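Local coordinates for retinol dehydratase (Spodoptera frugiperda, PDB 1FMJ), which probably acts on retinol as a dehydratase of the sulfotransferase family, binding retinol together with adenosine 3',5'-diphosphate and calcium, at residues S194-K206 / D297-H309. Sequence-based numbering, arbitrary orientation.
With RTL (retinol), chain H.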
loop_
_atom_site.group_PDB
_atom_site.type_symbol
_atom_site.label_atom_id
_atom_site.label_comp_id
_atom_site.label_asym_id
_atom_site.label_seq_id
_atom_site.Cartn_x
_atom_site.Cartn_y
_atom_site.Cartn_z
ATOM N N SER A 194 2.058 8.026 -5.540
ATOM C CA SER A 194 1.770 8.341 -4.150
ATOM C C SER A 194 1.335 9.801 -4.046
ATOM O O SER A 194 0.489 10.149 -3.230
ATOM C CB SER A 194 3.002 8.081 -3.280
ATOM O OG SER A 194 3.284 6.692 -3.209
ATOM N N PHE A 195 1.919 10.652 -4.884
ATOM C CA PHE A 195 1.567 12.064 -4.892
ATOM C C PHE A 195 0.073 12.188 -5.202
ATOM O O PHE A 195 -0.667 12.810 -4.445
ATOM C CB PHE A 195 2.394 12.806 -5.952
ATOM C CG PHE A 195 1.884 14.195 -6.280
ATOM C CD1 PHE A 195 1.961 15.227 -5.349
ATOM C CD2 PHE A 195 1.350 14.469 -7.536
ATOM C CE1 PHE A 195 1.517 16.517 -5.670
ATOM C CE2 PHE A 195 0.905 15.753 -7.866
ATOM C CZ PHE A 195 0.991 16.777 -6.930
ATOM N N HIS A 196 -0.355 11.577 -6.306
ATOM C CA HIS A 196 -1.749 11.617 -6.737
ATOM C C HIS A 196 -2.706 10.989 -5.757
ATOM O O HIS A 196 -3.839 11.451 -5.600
ATOM C CB HIS A 196 -1.906 10.928 -8.086
ATOM C CG HIS A 196 -1.494 11.780 -9.239
ATOM N ND1 HIS A 196 -2.254 12.841 -9.684
ATOM C CD2 HIS A 196 -0.396 11.742 -10.029
ATOM C CE1 HIS A 196 -1.640 13.419 -10.700
ATOM N NE2 HIS A 196 -0.510 12.772 -10.929
ATOM N N HIS A 197 -2.259 9.911 -5.124
ATOM C CA HIS A 197 -3.066 9.220 -4.139
ATOM C C HIS A 197 -3.271 10.109 -2.914
ATOM O O HIS A 197 -4.335 10.070 -2.284
ATOM C CB HIS A 197 -2.380 7.914 -3.748
ATOM C CG HIS A 197 -3.072 7.165 -2.654
ATOM N ND1 HIS A 197 -2.737 7.314 -1.324
ATOM C CD2 HIS A 197 -4.073 6.257 -2.691
ATOM C CE1 HIS A 197 -3.506 6.529 -0.589
ATOM N NE2 HIS A 197 -4.325 5.877 -1.395
ATOM N N ALA A 198 -2.259 10.912 -2.578
ATOM C CA ALA A 198 -2.368 11.808 -1.430
ATOM C C ALA A 198 -3.378 12.897 -1.789
ATOM O O ALA A 198 -4.137 13.363 -0.940
ATOM C CB ALA A 198 -1.019 12.417 -1.092
ATOM N N ARG A 199 -3.386 13.295 -3.054
ATOM C CA ARG A 199 -4.335 14.300 -3.526
ATOM C C ARG A 199 -5.752 13.724 -3.452
ATOM O O ARG A 199 -6.690 14.401 -3.040
ATOM C CB ARG A 199 -4.016 14.694 -4.973
ATOM C CG ARG A 199 -2.881 15.705 -5.138
ATOM C CD ARG A 199 -3.430 17.057 -5.575
ATOM N NE ARG A 199 -2.373 18.007 -5.923
ATOM C CZ ARG A 199 -1.684 18.732 -5.046
ATOM N NH1 ARG A 199 -1.933 18.636 -3.747
ATOM N NH2 ARG A 199 -0.727 19.541 -5.475
ATOM N N LEU A 200 -5.890 12.461 -3.843
ATOM C CA LEU A 200 -7.178 11.771 -3.839
ATOM C C LEU A 200 -7.904 11.823 -2.494
ATOM O O LEU A 200 -9.110 12.069 -2.442
ATOM C CB LEU A 200 -6.983 10.306 -4.239
ATOM C CG LEU A 200 -8.188 9.354 -4.174
ATOM C CD1 LEU A 200 -9.127 9.611 -5.350
ATOM C CD2 LEU A 200 -7.713 7.908 -4.211
ATOM N N LEU A 201 -7.166 11.587 -1.412
ATOM C CA LEU A 201 -7.747 11.566 -0.076
ATOM C C LEU A 201 -7.584 12.859 0.712
ATOM O O LEU A 201 -7.796 12.878 1.926
ATOM C CB LEU A 201 -7.155 10.394 0.713
ATOM C CG LEU A 201 -7.233 9.067 -0.051
ATOM C CD1 LEU A 201 -6.576 7.930 0.753
ATOM C CD2 LEU A 201 -8.691 8.751 -0.348
ATOM N N TYR A 202 -7.208 13.932 0.018
ATOM C CA TYR A 202 -7.024 15.232 0.646
ATOM C C TYR A 202 -5.938 15.206 1.718
ATOM O O TYR A 202 -6.039 15.914 2.711
ATOM C CB TYR A 202 -8.337 15.714 1.279
ATOM C CG TYR A 202 -9.460 15.956 0.293
ATOM C CD1 TYR A 202 -10.513 15.043 0.156
ATOM C CD2 TYR A 202 -9.454 17.081 -0.529
ATOM C CE1 TYR A 202 -11.530 15.250 -0.783
ATOM C CE2 TYR A 202 -10.456 17.291 -1.466
ATOM C CZ TYR A 202 -11.487 16.377 -1.591
ATOM O OH TYR A 202 -12.456 16.589 -2.542
ATOM N N LEU A 203 -4.904 14.397 1.515
ATOM C CA LEU A 203 -3.815 14.294 2.484
ATOM C C LEU A 203 -2.787 15.415 2.348
ATOM O O LEU A 203 -2.108 15.766 3.318
ATOM C CB LEU A 203 -3.096 12.948 2.337
ATOM C CG LEU A 203 -3.933 11.673 2.441
ATOM C CD1 LEU A 203 -3.024 10.462 2.321
ATOM C CD2 LEU A 203 -4.682 11.647 3.756
ATOM N N LEU A 204 -2.675 15.977 1.147
ATOM C CA LEU A 204 -1.700 17.036 0.888
ATOM C C LEU A 204 -2.262 18.442 0.891
ATOM O O LEU A 204 -3.415 18.660 0.527
ATOM C CB LEU A 204 -1.019 16.816 -0.467
ATOM C CG LEU A 204 -0.209 15.545 -0.702
ATOM C CD1 LEU A 204 0.404 15.581 -2.095
ATOM C CD2 LEU A 204 0.873 15.428 0.349
ATOM N N ASN A 205 -1.426 19.396 1.292
ATOM C CA ASN A 205 -1.804 20.801 1.288
ATOM C C ASN A 205 -1.966 21.158 -0.185
ATOM O O ASN A 205 -1.092 20.858 -0.998
ATOM C CB ASN A 205 -0.697 21.647 1.919
ATOM C CG ASN A 205 -0.528 21.370 3.400
ATOM O OD1 ASN A 205 -1.084 20.407 3.929
ATOM N ND2 ASN A 205 0.248 22.209 4.076
ATOM N N LYS A 206 -3.086 21.784 -0.526
ATOM C CA LYS A 206 -3.379 22.151 -1.909
ATOM C C LYS A 206 -2.286 22.979 -2.585
ATOM O O LYS A 206 -2.040 22.826 -3.787
ATOM C CB LYS A 206 -4.716 22.888 -1.970
ATOM N N ASP A 297 -16.895 3.679 -5.025
ATOM C CA ASP A 297 -18.047 3.576 -4.140
ATOM C C ASP A 297 -17.938 4.615 -3.028
ATOM O O ASP A 297 -18.927 4.945 -2.370
ATOM C CB ASP A 297 -18.124 2.166 -3.538
ATOM C CG ASP A 297 -16.753 1.601 -3.189
ATOM O OD1 ASP A 297 -15.887 1.560 -4.087
ATOM O OD2 ASP A 297 -16.536 1.185 -2.026
ATOM N N TYR A 298 -16.731 5.139 -2.831
ATOM C CA TYR A 298 -16.507 6.144 -1.799
ATOM C C TYR A 298 -16.752 7.574 -2.286
ATOM O O TYR A 298 -16.903 8.488 -1.479
ATOM C CB TYR A 298 -15.083 6.042 -1.246
ATOM C CG TYR A 298 -14.834 4.839 -0.367
ATOM C CD1 TYR A 298 -15.665 4.563 0.716
ATOM C CD2 TYR A 298 -13.749 3.995 -0.595
ATOM C CE1 TYR A 298 -15.421 3.476 1.553
ATOM C CE2 TYR A 298 -13.495 2.903 0.239
ATOM C CZ TYR A 298 -14.335 2.654 1.309
ATOM O OH TYR A 298 -14.097 1.583 2.137
ATOM N N ARG A 299 -16.802 7.781 -3.597
ATOM C CA ARG A 299 -17.010 9.135 -4.084
ATOM C C ARG A 299 -18.374 9.696 -3.684
ATOM O O ARG A 299 -18.492 10.883 -3.393
ATOM C CB ARG A 299 -16.836 9.210 -5.604
ATOM C CG ARG A 299 -16.691 10.642 -6.111
ATOM C CD ARG A 299 -16.253 10.676 -7.561
ATOM N NE ARG A 299 -14.961 10.023 -7.755
ATOM C CZ ARG A 299 -13.784 10.616 -7.601
ATOM N NH1 ARG A 299 -13.709 11.891 -7.246
ATOM N NH2 ARG A 299 -12.673 9.927 -7.819
ATOM N N GLU A 300 -19.395 8.843 -3.662
ATOM C CA GLU A 300 -20.736 9.279 -3.280
ATOM C C GLU A 300 -20.720 9.805 -1.848
ATOM O O GLU A 300 -21.553 10.626 -1.471
ATOM C CB GLU A 300 -21.731 8.119 -3.405
ATOM C CG GLU A 300 -23.173 8.470 -3.043
ATOM C CD GLU A 300 -23.420 8.516 -1.539
ATOM O OE1 GLU A 300 -23.148 7.503 -0.864
ATOM O OE2 GLU A 300 -23.897 9.559 -1.031
ATOM N N ILE A 301 -19.761 9.334 -1.056
ATOM C CA ILE A 301 -19.633 9.770 0.333
ATOM C C ILE A 301 -19.106 11.204 0.399
ATOM O O ILE A 301 -19.526 11.985 1.253
ATOM C CB ILE A 301 -18.682 8.836 1.129
ATOM C CG1 ILE A 301 -19.253 7.414 1.154
ATOM C CG2 ILE A 301 -18.500 9.356 2.549
ATOM C CD1 ILE A 301 -18.380 6.402 1.867
ATOM N N GLY A 302 -18.187 11.543 -0.501
ATOM C CA GLY A 302 -17.634 12.885 -0.532
ATOM C C GLY A 302 -16.187 13.008 -0.083
ATOM O O GLY A 302 -15.672 14.122 0.067
ATOM N N ILE A 303 -15.516 11.876 0.115
ATOM C CA ILE A 303 -14.131 11.900 0.575
ATOM C C ILE A 303 -13.055 11.720 -0.491
ATOM O O ILE A 303 -11.882 11.553 -0.161
ATOM C CB ILE A 303 -13.885 10.838 1.657
ATOM C CG1 ILE A 303 -14.213 9.454 1.104
ATOM C CG2 ILE A 303 -14.698 11.158 2.887
ATOM C CD1 ILE A 303 -13.676 8.316 1.961
ATOM N N LEU A 304 -13.446 11.725 -1.760
ATOM C CA LEU A 304 -12.474 11.602 -2.837
ATOM C C LEU A 304 -12.420 12.936 -3.564
ATOM O O LEU A 304 -13.454 13.534 -3.833
ATOM C CB LEU A 304 -12.880 10.511 -3.827
ATOM C CG LEU A 304 -13.009 9.069 -3.346
ATOM C CD1 LEU A 304 -13.228 8.186 -4.562
ATOM C CD2 LEU A 304 -11.768 8.637 -2.578
ATOM N N ALA A 305 -11.218 13.398 -3.887
ATOM C CA ALA A 305 -11.052 14.667 -4.585
ATOM C C ALA A 305 -11.405 14.558 -6.062
ATOM O O ALA A 305 -11.124 13.535 -6.701
ATOM C CB ALA A 305 -9.616 15.148 -4.435
ATOM N N ASP A 306 -12.022 15.608 -6.608
ATOM C CA ASP A 306 -12.376 15.618 -8.027
ATOM C C ASP A 306 -11.084 15.538 -8.832
ATOM O O ASP A 306 -10.072 16.109 -8.439
ATOM C CB ASP A 306 -13.081 16.920 -8.434
ATOM C CG ASP A 306 -14.355 17.186 -7.651
ATOM O OD1 ASP A 306 -15.067 16.223 -7.295
ATOM O OD2 ASP A 306 -14.653 18.379 -7.412
ATOM N N GLY A 307 -11.119 14.837 -9.958
ATOM C CA GLY A 307 -9.932 14.745 -10.791
ATOM C C GLY A 307 -8.864 13.775 -10.322
ATOM O O GLY A 307 -7.720 13.839 -10.780
ATOM N N GLU A 308 -9.221 12.884 -9.407
ATOM C CA GLU A 308 -8.280 11.890 -8.902
ATOM C C GLU A 308 -9.000 10.561 -8.793
ATOM O O GLU A 308 -10.180 10.515 -8.451
ATOM C CB GLU A 308 -7.730 12.302 -7.535
ATOM C CG GLU A 308 -6.667 13.376 -7.614
ATOM C CD GLU A 308 -5.339 12.847 -8.146
ATOM O OE1 GLU A 308 -5.278 11.686 -8.616
ATOM O OE2 GLU A 308 -4.353 13.596 -8.089
ATOM N N HIS A 309 -8.282 9.487 -9.089
ATOM C CA HIS A 309 -8.847 8.152 -9.059
ATOM C C HIS A 309 -7.866 7.166 -8.434
ATOM O O HIS A 309 -6.654 7.347 -8.527
ATOM C CB HIS A 309 -9.183 7.725 -10.490
ATOM C CG HIS A 309 -10.182 8.620 -11.159
ATOM N ND1 HIS A 309 -11.540 8.515 -10.937
ATOM C CD2 HIS A 309 -10.018 9.679 -11.987
ATOM C CE1 HIS A 309 -12.168 9.470 -11.601
ATOM N NE2 HIS A 309 -11.267 10.189 -12.246
HETATM C C1 RTL H . -9.704 10.036 5.206
HETATM C C2 RTL H . -9.632 11.044 6.398
HETATM C C3 RTL H . -10.103 10.443 7.717
HETATM C C4 RTL H . -10.680 9.087 8.117
HETATM C C5 RTL H . -10.688 8.251 6.834
HETATM C C6 RTL H . -10.272 8.606 5.541
HETATM C C7 RTL H . -10.330 7.669 4.388
HETATM C C8 RTL H . -9.382 6.724 4.118
HETATM C C9 RTL H . -9.429 5.795 2.981
HETATM C C10 RTL H . -8.388 4.895 2.847
HETATM C C11 RTL H . -8.152 3.852 1.824
HETATM C C12 RTL H . -6.866 3.901 1.339
HETATM C C13 RTL H . -6.081 3.144 0.342
HETATM C C14 RTL H . -4.796 3.230 -0.117
HETATM C C15 RTL H . -3.760 2.394 0.511
HETATM O O1 RTL H . -3.655 1.170 -0.084
HETATM C C16 RTL H . -8.225 10.039 4.770
HETATM C C17 RTL H . -10.517 10.815 4.160
HETATM C C18 RTL H . -11.282 6.867 7.136
HETATM C C19 RTL H . -10.610 5.853 1.993
HETATM C C20 RTL H . -7.020 2.068 -0.228
HETATM O O HOH W 1 -14.758 15.476 -1.967
HETATM O O HOH W 2 -12.302 17.984 -4.925
#
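E308 reaches from the loop 297-309 to the side of the helix that ends at L200 and accepts a hydrogen bond from H196: ND1 lies 2.7 Å from OE2, in the imidazole plane and on the syn side of the carboxylate. The planes of ring and carboxylate stand 62° apart. F195 CD2 covers one imidazole face, and NE2 bonds to the hydroxyl of Y322, so both ring nitrogens are engaged. The tightly packed part is centred on L200. Its CG, anti to the backbone N (chi1 174°), carries CD1 to within 3.4 Å of E308 O and 4.0 Å of L304 CD2, while L201 CD2 meets the same L304 methyl. L200 O receives A305 N at 2.9 Å. The carbonyls of A305 and E308 are in turn clasped by NH1 and NH2 of R299, whose NE is salt-bridged to E296. Beyond the helix, Y202 is the C' residue of a Schellman motif; its ring takes A305 CB over one face, a CH-pi contact 4.0 Å from the centroid. The looser side begins at its hydroxyl, where water does the joining: one water accepts from Y202 OH and donates to G302 O and L304 O, and a second links OH to D306 N. On the retinol side, H197 borders the polyene chain and I303 CD1 packs near C19. An alanine in place of E308 would probably leave H196 ND1 without its acceptor and the imidazole freer to turn. The chemistry is thus divided: a carboxylate likely to polarise H196 and a single direct backbone bond join the loop to the helix end beside the retinol pocket, whereas water completes the join at its outer margin.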